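Local coordinates for protein acyl-CoA dehydrogenase FadE3 (Mycobacterium smegmatis, PDB 4IV6) that is a flavoprotein of the acyl-CoA dehydrogenase family and binds dihydroflavine-adenine dinucleotide, as a tetramer of four identical chains, at residues L247-R252 against M321-A326; S67-V72 against S304-F309; C315-G320 against K378-R383; T17-V22 against A75-R80. All coordinates share one frame; numbering follows the deposited sequence. Where two conformers were deposited one is given.

Contact 1 of 4, residues L247-R252 against M321-A326; sequences LQVAAR and MAKLFA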
loop_
_atom_site.group_PDB
_atom_site.type_symbol
_atom_site.label_atom_id
_atom_site.label_comp_id
_atom_site.label_asym_id
_atom_site.label_seq_id
_atom_site.Cartn_x
_atom_site.Cartn_y
_atom_site.Cartn_z
ATOM N N LEU B 247 -10.532 -8.544 -20.823
ATOM C CA LEU B 247 -11.151 -7.216 -21.020
ATOM C C LEU B 247 -12.532 -7.138 -20.378
ATOM O O LEU B 247 -12.860 -6.136 -19.733
ATOM C CB LEU B 247 -11.202 -6.815 -22.486
ATOM C CG LEU B 247 -9.864 -6.459 -23.122
ATOM C CD1 LEU B 247 -10.002 -6.321 -24.635
ATOM C CD2 LEU B 247 -9.257 -5.204 -22.510
ATOM N N GLN B 248 -13.338 -8.187 -20.530
ATOM C CA GLN B 248 -14.657 -8.192 -19.913
ATOM C C GLN B 248 -14.583 -8.237 -18.391
ATOM O O GLN B 248 -15.352 -7.569 -17.719
ATOM C CB GLN B 248 -15.586 -9.268 -20.481
ATOM C CG GLN B 248 -15.159 -10.700 -20.220
ATOM C CD GLN B 248 -15.855 -11.342 -19.006
ATOM O OE1 GLN B 248 -16.527 -10.644 -18.215
ATOM N NE2 GLN B 248 -15.691 -12.695 -18.856
ATOM N N VAL B 249 -13.632 -8.982 -17.844
ATOM C CA VAL B 249 -13.470 -8.992 -16.400
ATOM C C VAL B 249 -12.990 -7.636 -15.893
ATOM O O VAL B 249 -13.482 -7.178 -14.852
ATOM C CB VAL B 249 -12.527 -10.108 -15.940
ATOM C CG1 VAL B 249 -12.217 -10.003 -14.445
ATOM C CG2 VAL B 249 -13.137 -11.472 -16.246
ATOM N N ALA B 250 -12.050 -7.002 -16.605
ATOM C CA ALA B 250 -11.619 -5.648 -16.248
ATOM C C ALA B 250 -12.808 -4.680 -16.211
ATOM O O ALA B 250 -12.921 -3.858 -15.311
ATOM C CB ALA B 250 -10.555 -5.150 -17.199
ATOM N N ALA B 251 -13.683 -4.772 -17.204
ATOM C CA ALA B 251 -14.908 -3.963 -17.260
ATOM C C ALA B 251 -15.860 -4.249 -16.107
ATOM O O ALA B 251 -16.498 -3.332 -15.597
ATOM C CB ALA B 251 -15.630 -4.187 -18.585
ATOM N N ARG B 252 -15.995 -5.518 -15.704
ATOM C CA ARG B 252 -16.760 -5.803 -14.517
ATOM C C ARG B 252 -16.256 -5.062 -13.311
ATOM O O ARG B 252 -17.039 -4.587 -12.486
ATOM C CB ARG B 252 -16.715 -7.273 -14.145
ATOM C CG ARG B 252 -17.802 -8.075 -14.699
ATOM C CD ARG B 252 -17.808 -9.459 -14.074
ATOM N NE ARG B 252 -17.518 -10.407 -15.101
ATOM C CZ ARG B 252 -17.250 -11.678 -14.886
ATOM N NH1 ARG B 252 -17.024 -12.431 -15.923
ATOM N NH2 ARG B 252 -17.213 -12.186 -13.662
ATOM N N MET B 321 -3.066 -6.603 -18.186
ATOM C CA MET B 321 -2.803 -5.432 -17.347
ATOM C C MET B 321 -4.112 -4.755 -16.925
ATOM O O MET B 321 -4.273 -4.353 -15.758
ATOM C CB MET B 321 -1.894 -4.440 -18.049
ATOM C CG MET B 321 -0.468 -4.948 -18.176
ATOM S SD MET B 321 0.592 -3.756 -18.984
ATOM C CE MET B 321 2.226 -4.341 -18.485
ATOM N N ALA B 322 -5.058 -4.677 -17.862
ATOM C CA ALA B 322 -6.329 -4.060 -17.574
ATOM C C ALA B 322 -7.052 -4.856 -16.496
ATOM O O ALA B 322 -7.618 -4.290 -15.546
ATOM C CB ALA B 322 -7.177 -3.962 -18.841
ATOM N N LYS B 323 -7.024 -6.180 -16.635
ATOM C CA LYS B 323 -7.707 -7.046 -15.667
ATOM C C LYS B 323 -7.074 -6.929 -14.287
ATOM O O LYS B 323 -7.759 -6.815 -13.283
ATOM C CB LYS B 323 -7.689 -8.487 -16.186
ATOM C CG LYS B 323 -8.524 -9.491 -15.389
ATOM C CD LYS B 323 -7.767 -10.058 -14.192
ATOM C CE LYS B 323 -8.491 -11.299 -13.668
ATOM N NZ LYS B 323 -7.814 -11.893 -12.507
ATOM N N LEU B 324 -5.746 -7.002 -14.240
ATOM C CA LEU B 324 -5.003 -6.910 -12.987
ATOM C C LEU B 324 -5.238 -5.558 -12.314
ATOM O O LEU B 324 -5.624 -5.498 -11.145
ATOM C CB LEU B 324 -3.504 -7.093 -13.242
ATOM C CG LEU B 324 -2.567 -6.956 -12.022
ATOM C CD1 LEU B 324 -2.853 -8.054 -11.012
ATOM C CD2 LEU B 324 -1.144 -7.025 -12.506
ATOM N N PHE B 325 -5.037 -4.473 -13.053
ATOM C CA PHE B 325 -5.174 -3.163 -12.460
ATOM C C PHE B 325 -6.615 -2.875 -12.016
ATOM O O PHE B 325 -6.846 -2.353 -10.918
ATOM C CB PHE B 325 -4.701 -2.069 -13.414
ATOM C CG PHE B 325 -4.581 -0.727 -12.750
ATOM C CD1 PHE B 325 -3.475 -0.433 -11.966
ATOM C CD2 PHE B 325 -5.586 0.220 -12.867
ATOM C CE1 PHE B 325 -3.364 0.805 -11.331
ATOM C CE2 PHE B 325 -5.488 1.452 -12.220
ATOM C CZ PHE B 325 -4.381 1.736 -11.459
ATOM N N ALA B 326 -7.580 -3.167 -12.886
ATOM C CA ALA B 326 -8.952 -2.816 -12.573
ATOM C C ALA B 326 -9.487 -3.623 -11.381
ATOM O O ALA B 326 -10.212 -3.091 -10.544
ATOM C CB ALA B 326 -9.870 -3.019 -13.793
#

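Contact 2 of 4, residues S67-V72 against S304-F309; sequences SMPCYV and SAAEKF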
loop_
_atom_site.group_PDB
_atom_site.type_symbol
_atom_site.label_atom_id
_atom_site.label_comp_id
_atom_site.label_asym_id
_atom_site.label_seq_id
_atom_site.Cartn_x
_atom_site.Cartn_y
_atom_site.Cartn_z
ATOM N N SER B 67 -18.025 -2.710 -31.502
ATOM C CA SER B 67 -16.602 -2.577 -31.261
ATOM C C SER B 67 -16.267 -3.022 -29.814
ATOM O O SER B 67 -17.128 -3.041 -28.939
ATOM C CB SER B 67 -16.190 -1.121 -31.469
ATOM O OG SER B 67 -16.681 -0.297 -30.413
ATOM N N MET B 68 -15.011 -3.354 -29.570
ATOM C CA MET B 68 -14.575 -3.717 -28.237
ATOM C C MET B 68 -14.696 -2.547 -27.250
ATOM O O MET B 68 -15.119 -2.768 -26.122
ATOM C CB MET B 68 -13.168 -4.285 -28.238
ATOM C CG MET B 68 -12.692 -4.774 -26.856
ATOM S SD MET B 68 -13.743 -6.021 -26.065
ATOM C CE MET B 68 -13.267 -7.432 -27.032
ATOM N N PRO B 69 -14.360 -1.315 -27.658
ATOM C CA PRO B 69 -14.636 -0.223 -26.719
ATOM C C PRO B 69 -16.117 -0.127 -26.328
ATOM O O PRO B 69 -16.438 0.162 -25.177
ATOM C CB PRO B 69 -14.148 1.018 -27.468
ATOM C CG PRO B 69 -13.050 0.481 -28.334
ATOM C CD PRO B 69 -13.559 -0.851 -28.802
ATOM N N CYS B 70 -17.020 -0.433 -27.245
ATOM C CA CYS B 70 -18.448 -0.403 -26.913
ATOM C C CYS B 70 -18.764 -1.567 -25.988
ATOM O O CYS B 70 -19.468 -1.407 -24.987
ATOM C CB CYS B 70 -19.316 -0.489 -28.175
ATOM S SG CYS B 70 -21.083 -0.723 -27.831
ATOM N N TYR B 71 -18.223 -2.729 -26.308
ATOM C CA TYR B 71 -18.487 -3.932 -25.523
ATOM C C TYR B 71 -18.091 -3.723 -24.033
ATOM O O TYR B 71 -18.861 -4.045 -23.114
ATOM C CB TYR B 71 -17.746 -5.139 -26.111
ATOM C CG TYR B 71 -17.952 -6.378 -25.269
ATOM C CD1 TYR B 71 -19.119 -7.123 -25.365
ATOM C CD2 TYR B 71 -17.004 -6.768 -24.350
ATOM C CE1 TYR B 71 -19.336 -8.222 -24.565
ATOM C CE2 TYR B 71 -17.196 -7.886 -23.566
ATOM C CZ TYR B 71 -18.350 -8.607 -23.651
ATOM O OH TYR B 71 -18.532 -9.713 -22.842
ATOM N N VAL B 72 -16.901 -3.176 -23.800
ATOM C CA VAL B 72 -16.440 -2.997 -22.415
ATOM C C VAL B 72 -17.314 -1.998 -21.671
ATOM O O VAL B 72 -17.574 -2.165 -20.488
ATOM C CB VAL B 72 -14.933 -2.691 -22.316
ATOM C CG1 VAL B 72 -14.130 -3.804 -22.986
ATOM C CG2 VAL B 72 -14.575 -1.368 -22.938
ATOM N N SER B 304 -7.952 2.136 -23.418
ATOM C CA SER B 304 -6.753 2.002 -24.270
ATOM C C SER B 304 -6.577 0.573 -24.772
ATOM O O SER B 304 -6.381 0.325 -25.986
ATOM C CB SER B 304 -5.486 2.464 -23.522
ATOM O OG SER B 304 -4.335 2.076 -24.248
ATOM N N ALA B 305 -6.668 -0.387 -23.859
ATOM C CA ALA B 305 -6.560 -1.784 -24.255
ATOM C C ALA B 305 -7.688 -2.218 -25.186
ATOM O O ALA B 305 -7.425 -2.941 -26.136
ATOM C CB ALA B 305 -6.451 -2.701 -23.051
ATOM N N ALA B 306 -8.926 -1.749 -24.969
ATOM C CA ALA B 306 -10.011 -2.084 -25.876
ATOM C C ALA B 306 -9.780 -1.547 -27.296
ATOM O O ALA B 306 -10.089 -2.221 -28.267
ATOM C CB ALA B 306 -11.329 -1.574 -25.347
ATOM N N GLU B 307 -9.279 -0.317 -27.412
ATOM C CA GLU B 307 -8.999 0.257 -28.721
ATOM C C GLU B 307 -7.894 -0.525 -29.416
ATOM O O GLU B 307 -7.974 -0.758 -30.618
ATOM C CB GLU B 307 -8.552 1.716 -28.613
ATOM C CG GLU B 307 -9.632 2.676 -28.170
ATOM C CD GLU B 307 -10.673 2.992 -29.249
ATOM O OE1 GLU B 307 -10.583 2.443 -30.406
ATOM O OE2 GLU B 307 -11.585 3.802 -28.911
ATOM N N LYS B 308 -6.850 -0.922 -28.688
ATOM C CA LYS B 308 -5.777 -1.735 -29.306
ATOM C C LYS B 308 -6.336 -3.038 -29.873
ATOM O O LYS B 308 -5.985 -3.445 -30.989
ATOM C CB LYS B 308 -4.662 -2.084 -28.332
ATOM C CG LYS B 308 -3.713 -0.958 -28.007
ATOM C CD LYS B 308 -2.710 -1.422 -26.963
ATOM C CE LYS B 308 -1.951 -0.265 -26.318
ATOM N NZ LYS B 308 -1.209 0.510 -27.330
ATOM N N PHE B 309 -7.198 -3.693 -29.089
ATOM C CA PHE B 309 -7.858 -4.921 -29.529
ATOM C C PHE B 309 -8.498 -4.645 -30.876
ATOM O O PHE B 309 -8.309 -5.395 -31.809
ATOM C CB PHE B 309 -8.915 -5.365 -28.513
ATOM C CG PHE B 309 -9.693 -6.594 -28.920
ATOM C CD1 PHE B 309 -10.783 -6.501 -29.779
ATOM C CD2 PHE B 309 -9.353 -7.842 -28.419
ATOM C CE1 PHE B 309 -11.508 -7.642 -30.150
ATOM C CE2 PHE B 309 -10.073 -8.968 -28.785
ATOM C CZ PHE B 309 -11.143 -8.868 -29.655
#

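Contact 3 of 4, residues C315-G320 against K378-R383; sequences CDMEAG and KQLVAR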
loop_
_atom_site.group_PDB
_atom_site.type_symbol
_atom_site.label_atom_id
_atom_site.label_comp_id
_atom_site.label_asym_id
_atom_site.label_seq_id
_atom_site.Cartn_x
_atom_site.Cartn_y
_atom_site.Cartn_z
ATOM N N CYS B 315 -2.571 -6.870 -28.156
ATOM C CA CYS B 315 -3.288 -6.406 -26.975
ATOM C C CYS B 315 -3.346 -7.463 -25.887
ATOM O O CYS B 315 -4.076 -7.280 -24.912
ATOM C CB CYS B 315 -4.722 -6.053 -27.374
ATOM S SG CYS B 315 -5.568 -7.536 -27.964
ATOM N N ASP B 316 -2.586 -8.560 -26.033
ATOM C CA ASP B 316 -2.690 -9.656 -25.088
ATOM C C ASP B 316 -2.160 -9.250 -23.697
ATOM O O ASP B 316 -2.810 -9.489 -22.680
ATOM C CB ASP B 316 -2.048 -10.963 -25.624
ATOM C CG ASP B 316 -0.569 -10.825 -25.978
ATOM O OD1 ASP B 316 0.034 -9.718 -25.932
ATOM O OD2 ASP B 316 0.007 -11.873 -26.314
ATOM N N MET B 317 -1.010 -8.607 -23.661
ATOM C CA MET B 317 -0.442 -8.107 -22.403
ATOM C C MET B 317 -1.319 -6.979 -21.828
ATOM O O MET B 317 -1.562 -6.910 -20.626
ATOM C CB MET B 317 0.981 -7.613 -22.624
ATOM C CG MET B 317 1.664 -7.069 -21.360
ATOM S SD MET B 317 3.343 -6.514 -21.731
ATOM C CE MET B 317 3.075 -4.875 -22.349
ATOM N N GLU B 318 -1.787 -6.100 -22.698
ATOM C CA GLU B 318 -2.549 -4.940 -22.272
ATOM C C GLU B 318 -3.897 -5.363 -21.643
ATOM O O GLU B 318 -4.332 -4.782 -20.655
ATOM C CB GLU B 318 -2.732 -3.980 -23.455
ATOM C CG GLU B 318 -1.434 -3.311 -23.899
ATOM C CD GLU B 318 -0.579 -4.101 -24.877
ATOM O OE1 GLU B 318 -0.829 -5.323 -25.153
ATOM O OE2 GLU B 318 0.395 -3.462 -25.359
ATOM N N ALA B 319 -4.523 -6.394 -22.209
ATOM C CA ALA B 319 -5.727 -6.978 -21.618
ATOM C C ALA B 319 -5.503 -7.542 -20.215
ATOM O O ALA B 319 -6.318 -7.332 -19.325
ATOM C CB ALA B 319 -6.331 -8.023 -22.525
ATOM N N GLY B 320 -4.412 -8.270 -20.019
ATOM C CA GLY B 320 -4.048 -8.778 -18.695
ATOM C C GLY B 320 -3.746 -7.647 -17.710
ATOM O O GLY B 320 -4.150 -7.701 -16.539
ATOM N N LYS B 378 6.341 -12.358 -18.211
ATOM C CA LYS B 378 6.848 -13.095 -19.346
ATOM C C LYS B 378 6.598 -12.323 -20.648
ATOM O O LYS B 378 7.485 -12.252 -21.522
ATOM C CB LYS B 378 6.172 -14.468 -19.377
ATOM C CG LYS B 378 6.692 -15.425 -20.418
ATOM C CD LYS B 378 6.080 -16.810 -20.182
ATOM C CE LYS B 378 5.873 -17.548 -21.499
ATOM N NZ LYS B 378 7.166 -18.023 -22.045
ATOM N N GLN B 379 5.403 -11.725 -20.758
ATOM C CA GLN B 379 5.032 -10.898 -21.903
ATOM C C GLN B 379 5.906 -9.649 -21.990
ATOM O O GLN B 379 6.379 -9.282 -23.068
ATOM C CB GLN B 379 3.534 -10.517 -21.865
ATOM C CG GLN B 379 2.581 -11.682 -22.159
ATOM C CD GLN B 379 1.140 -11.405 -21.714
ATOM O OE1 GLN B 379 0.892 -10.608 -20.796
ATOM N NE2 GLN B 379 0.186 -12.086 -22.347
ATOM N N LEU B 380 6.157 -8.996 -20.859
ATOM C CA LEU B 380 7.039 -7.844 -20.870
ATOM C C LEU B 380 8.414 -8.178 -21.418
ATOM O O LEU B 380 8.979 -7.410 -22.186
ATOM C CB LEU B 380 7.184 -7.225 -19.477
ATOM C CG LEU B 380 5.982 -6.422 -19.026
ATOM C CD1 LEU B 380 6.016 -6.237 -17.530
ATOM C CD2 LEU B 380 5.917 -5.062 -19.736
ATOM N N VAL B 381 8.941 -9.332 -21.035
ATOM C CA VAL B 381 10.241 -9.785 -21.524
ATOM C C VAL B 381 10.198 -10.148 -23.026
ATOM O O VAL B 381 11.103 -9.784 -23.787
ATOM C CB VAL B 381 10.775 -10.933 -20.640
ATOM C CG1 VAL B 381 11.938 -11.686 -21.330
ATOM C CG2 VAL B 381 11.192 -10.364 -19.285
ATOM N N ALA B 382 9.136 -10.809 -23.444
ATOM C CA ALA B 382 8.974 -11.202 -24.836
ATOM C C ALA B 382 8.915 -9.954 -25.712
ATOM O O ALA B 382 9.504 -9.902 -26.782
ATOM C CB ALA B 382 7.702 -12.008 -25.025
ATOM N N ARG B 383 8.197 -8.947 -25.231
ATOM C CA ARG B 383 8.034 -7.693 -25.941
ATOM C C ARG B 383 9.166 -6.710 -25.836
ATOM O O ARG B 383 9.320 -5.878 -26.731
ATOM C CB ARG B 383 6.797 -7.003 -25.410
ATOM C CG ARG B 383 5.536 -7.803 -25.687
ATOM C CD ARG B 383 4.578 -6.898 -26.322
ATOM N NE ARG B 383 3.232 -7.407 -26.399
ATOM C CZ ARG B 383 2.170 -6.623 -26.280
ATOM N NH1 ARG B 383 2.341 -5.330 -26.097
ATOM N NH2 ARG B 383 0.964 -7.143 -26.383
HETATM O O HOH W 1 -1.849 -10.838 -20.152
HETATM O O HOH W 2 2.640 -10.283 -25.897
HETATM O O HOH W 3 0.452 -13.972 -24.497
#

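Contact 4 of 4, residues T17-V22 against A75-R80; sequences TVHDFV and AEELAR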
loop_
_atom_site.group_PDB
_atom_site.type_symbol
_atom_site.label_atom_id
_atom_site.label_comp_id
_atom_site.label_asym_id
_atom_site.label_seq_id
_atom_site.Cartn_x
_atom_site.Cartn_y
_atom_site.Cartn_z
ATOM N N THR B 17 -28.912 2.631 -23.407
ATOM C CA THR B 17 -29.992 1.691 -23.164
ATOM C C THR B 17 -29.682 0.798 -21.979
ATOM O O THR B 17 -30.547 0.548 -21.144
ATOM C CB THR B 17 -30.224 0.843 -24.416
ATOM O OG1 THR B 17 -30.707 1.717 -25.436
ATOM C CG2 THR B 17 -31.258 -0.261 -24.168
ATOM N N VAL B 18 -28.443 0.317 -21.895
ATOM C CA VAL B 18 -28.041 -0.564 -20.818
ATOM C C VAL B 18 -27.985 0.215 -19.477
ATOM O O VAL B 18 -28.468 -0.270 -18.467
ATOM C CB VAL B 18 -26.733 -1.308 -21.170
ATOM C CG1 VAL B 18 -26.279 -2.190 -20.035
ATOM C CG2 VAL B 18 -26.944 -2.172 -22.414
ATOM N N HIS B 19 -27.477 1.448 -19.499
ATOM C CA HIS B 19 -27.503 2.337 -18.332
ATOM C C HIS B 19 -28.920 2.567 -17.796
ATOM O O HIS B 19 -29.159 2.507 -16.589
ATOM C CB HIS B 19 -26.891 3.675 -18.716
ATOM C CG HIS B 19 -26.843 4.656 -17.602
ATOM N ND1 HIS B 19 -25.762 4.755 -16.752
ATOM C CD2 HIS B 19 -27.719 5.613 -17.214
ATOM C CE1 HIS B 19 -25.982 5.716 -15.873
ATOM N NE2 HIS B 19 -27.162 6.253 -16.131
ATOM N N ASP B 20 -29.852 2.845 -18.712
ATOM C CA ASP B 20 -31.254 3.054 -18.357
ATOM C C ASP B 20 -31.881 1.805 -17.765
ATOM O O ASP B 20 -32.610 1.875 -16.788
ATOM C CB ASP B 20 -32.050 3.500 -19.579
ATOM C CG ASP B 20 -31.774 4.923 -19.934
ATOM O OD1 ASP B 20 -31.001 5.546 -19.170
ATOM O OD2 ASP B 20 -32.331 5.425 -20.936
ATOM N N PHE B 21 -31.587 0.658 -18.365
ATOM C CA PHE B 21 -32.040 -0.644 -17.873
ATOM C C PHE B 21 -31.530 -0.856 -16.455
ATOM O O PHE B 21 -32.270 -1.309 -15.581
ATOM C CB PHE B 21 -31.520 -1.743 -18.808
ATOM C CG PHE B 21 -31.497 -3.137 -18.224
ATOM C CD1 PHE B 21 -32.659 -3.829 -18.004
ATOM C CD2 PHE B 21 -30.297 -3.784 -18.009
ATOM C CE1 PHE B 21 -32.626 -5.130 -17.493
ATOM C CE2 PHE B 21 -30.256 -5.082 -17.511
ATOM C CZ PHE B 21 -31.418 -5.756 -17.269
ATOM N N VAL B 22 -30.280 -0.464 -16.220
ATOM C CA VAL B 22 -29.687 -0.613 -14.894
ATOM C C VAL B 22 -30.391 0.309 -13.883
ATOM O O VAL B 22 -30.787 -0.148 -12.818
ATOM C CB VAL B 22 -28.169 -0.424 -14.936
ATOM C CG1 VAL B 22 -27.590 -0.133 -13.543
ATOM C CG2 VAL B 22 -27.531 -1.643 -15.546
ATOM N N ALA B 75 -20.486 -3.917 -20.734
ATOM C CA ALA B 75 -20.187 -4.812 -19.610
ATOM C C ALA B 75 -20.019 -4.019 -18.302
ATOM O O ALA B 75 -20.526 -4.413 -17.246
ATOM C CB ALA B 75 -18.950 -5.640 -19.922
ATOM N N GLU B 76 -19.391 -2.854 -18.394
ATOM C CA GLU B 76 -19.173 -2.015 -17.235
ATOM C C GLU B 76 -20.518 -1.493 -16.685
ATOM O O GLU B 76 -20.726 -1.495 -15.485
ATOM C CB GLU B 76 -18.251 -0.855 -17.596
ATOM C CG GLU B 76 -18.026 0.138 -16.457
ATOM C CD GLU B 76 -17.222 1.350 -16.878
ATOM O OE1 GLU B 76 -17.833 2.256 -17.481
ATOM O OE2 GLU B 76 -15.999 1.400 -16.568
ATOM N N GLU B 77 -21.426 -1.071 -17.571
ATOM C CA GLU B 77 -22.721 -0.566 -17.150
ATOM C C GLU B 77 -23.499 -1.629 -16.425
ATOM O O GLU B 77 -24.096 -1.365 -15.381
ATOM C CB GLU B 77 -23.565 -0.085 -18.322
ATOM C CG GLU B 77 -23.132 1.228 -18.949
ATOM C CD GLU B 77 -23.138 2.435 -18.022
ATOM O OE1 GLU B 77 -23.920 2.516 -17.019
ATOM O OE2 GLU B 77 -22.300 3.310 -18.326
ATOM N N LEU B 78 -23.510 -2.827 -16.995
ATOM C CA LEU B 78 -24.185 -3.962 -16.377
ATOM C C LEU B 78 -23.646 -4.220 -14.988
ATOM O O LEU B 78 -24.428 -4.348 -14.021
ATOM C CB LEU B 78 -24.027 -5.206 -17.240
ATOM C CG LEU B 78 -24.868 -5.284 -18.497
ATOM C CD1 LEU B 78 -24.485 -6.519 -19.259
ATOM C CD2 LEU B 78 -26.342 -5.328 -18.150
ATOM N N ALA B 79 -22.312 -4.273 -14.884
ATOM C CA ALA B 79 -21.650 -4.580 -13.598
ATOM C C ALA B 79 -21.829 -3.517 -12.552
ATOM O O ALA B 79 -21.925 -3.832 -11.357
ATOM C CB ALA B 79 -20.174 -4.884 -13.790
ATOM N N ARG B 80 -21.886 -2.258 -12.989
ATOM C CA ARG B 80 -22.234 -1.174 -12.126
ATOM C C ARG B 80 -23.565 -1.430 -11.398
ATOM O O ARG B 80 -23.673 -1.221 -10.188
ATOM C CB ARG B 80 -22.285 0.106 -12.941
ATOM C CG ARG B 80 -22.660 1.373 -12.192
ATOM C CD ARG B 80 -22.783 2.511 -13.222
ATOM N NE ARG B 80 -23.477 3.631 -12.613
ATOM C CZ ARG B 80 -24.785 3.835 -12.622
ATOM N NH1 ARG B 80 -25.235 4.890 -11.987
ATOM N NH2 ARG B 80 -25.625 3.091 -13.324
#

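Contact 1 of 4, residues L247-R252 against M321-A326
Ala250 sits at the centre of this contact, its methyl CB lodged 3.5 Å from the backbone oxygen O of Ala322 on the facing helix and also close to the methyl of that residue. One turn further on, the relation is reversed: CB of Ala326 lies 3.5 Å from the carbonyl O of Ala250. Small side chains thus meet backbone on both sides, and the backbones come very close, with CA of Ala250 only 4.2 Å from CA of Lys323. The two axes approach to 7.8 Å and run nearly parallel, at 22°.

Beside this alanine seam, Val249 and Lys323 lie side by side and point the same way. The CG1 branch of Val249 is 3.8 Å from CG of Lys323 and also reaches CE, so it packs along the aliphatic part of the chain. A bend at the second torsion of Lys323 (chi2 -85°) leads the ammonium group away from the seam, where NZ is bound by Asn369 OD1 and by the carbonyls of Met362 and Gly367; a buried charge is thereby supplied with polar partners.

Behind Val249, the guanidinium of Arg252 grips OE1 of Gln248 side-on, NH1 at 2.9 Å and NE at 3.3 Å, while CG2 of Val249 lies over one guanidinium face. Arg252 NH2 continues the chain of polar contacts to Glu366. The whole is a close-packed, alanine-lined helix pair inside the C-terminal helical bundle of the acyl-CoA dehydrogenase fold, with the side chain of Lys323 about 8 Å from a bound dihydroflavine-adenine dinucleotide.

Contact 2 of 4, residues S67-V72 against S304-F309
The ring of Phe309 receives the methyl of Met68 on one face: CE stands 3.6 Å from the ring centroid and only 14° off the normal, a CH-pi contact over the middle of the ring. SD lies above the face too, but at 4.9 Å from the centroid of Phe309, so this Met-aromatic pair works mainly through its methyl. Met68 CB comes up to CD1 of the same ring, and the two side chains cross at about a right angle. Bends at both outer torsions of Met68 fold the thioether back over the aromatic face.

The other flat group is the carboxylate of Glu307. The side chains of Pro69 and Glu307 cross at about a right angle, CG of Pro69 coming 3.6 Å from the carboxylate carbon CD of Glu307.

These contacts join the N-terminal helical domain to the C-terminal one, where the start of helix 68-81 meets the end of helix 282-310 at 141°. Ser67 occupies the N-cap, its OG accepting from N of Cys70 at 3.2 Å. Met68 N is bound by Asp310 OD1, which ties that helix start to the end of helix 282-310.

Ala306 fills the middle of the interface. Its CB is touched by CG of Met68 at 3.8 Å, by CG of Pro69 and by CG2 of Val72. On its other flank helix 282-310 faces the second subunit, where Ser304 OG hydrogen-bonds Tyr296 OH of that chain.

Contact 3 of 4, residues C315-G320 against K378-R383
Salt bridges dominate: Arg383 is gripped by Glu318 and Asp316 together. Its end-on pair of nitrogens spans the Glu318 carboxylate, NH1 to OE2 at 2.8 Å and NH2 to OE1 at 2.8 Å, the latter on the syn lone pair. NH2 also gives a bond to OD1 of Asp316, 2.8 Å away and met nearly along the C-O axis, with the Asp316 carboxylate turned only 15° from the guanidinium plane. The shared guanidinium probably favours the ionised form of both carboxylates and offsets their mutual repulsion.

Three waters extend the polar net. One joins OD1 of Asp316 to NE of Arg383, another links OD2 of Asp316 to NE2 of Gln379, and a third bridges Asp316 O and Gln379 OE1.

Van der Waals packing comes from Met317, whose CB lies over one face of the guanidinium, near its rim. Kept extended by chi1 and chi2 near 180°, its chain slides past Gln379 and delivers SD to within 3.6 Å of CD2 of Leu380.

The helices run at 151°, joining the start of helix 316-340 to the end of helix 369-383; helices 234-270 and 282-310 touch the former, and Leu380 packs on Leu288 of the second subunit.

Contact 4 of 4, residues T17-V22 against A75-R80
His19 and Glu77 cross obliquely, the imidazole and carboxylate planes 69° apart. The ring offers its ND1-H nearly in its own plane to OE1 of Glu77 at 2.9 Å, with an N-H...O angle of 156°, while the carboxylate is approached from above its plane. The other oxygen, OE2, is held by Arg258, so both carboxylate oxygens have a partner.

The guanidinium of Arg80 is tilted 22° from the imidazole plane, and only the CE1 corner of His19 stands over its face, offset toward the rim and 3.7 Å from NH2 of Arg80. The arginine chain, extended from CG to NE, carries the charged group across to the neighbouring helix, where NH2 pairs with Glu23, while NH1 pairs with Glu262. Val22 lies across from Arg80, its CG1 near NH2, and its other branch CG2 reaches the backbone O of Glu77 at 3.5 Å.

Beside these polar groups the apolar ones interlock. Val18 and Leu78 meet at about a right angle, with CG1 of Val18 3.7 Å from CD2 of Leu78. That same CD2 comes in at the edge of the Phe21 ring, near its plane and 4.0 Å from CE2. Phe21 itself continues the apolar layer onto helix 41-50 through Leu43, Thr46 and Met47.

The axes are 8.9 Å apart and nearly parallel. This is side-by-side helix packing within the N-terminal, all-helical domain of an acyl-CoA dehydrogenase, with a histidine-carboxylate bond and an arginine network along one side.

Overall arrangement
Along the chain, contacts 4 and 2 interleave: 67-72 lies between the two segments of contact 4, and its partner 304-309 comes much later. Contact 4 stays within the N-terminal domain, contact 2 reaches from it to the C-terminal one, and contacts 1 and 3 lie in the latter. Helix 68-81 serves contacts 2 and 4, and helix 316-340 serves contacts 1 and 3. Contact 1 is central: its centre is 12 Å from contact 2, 14 Å from contact 3 and 17 Å from contact 4, and it touches all three. Contacts 3 and 4 stand 30 Å apart, centre to centre, without touching. The helices of both domains thus form one continuous body, and contacts 1, 2 and 3 also reach the second subunit.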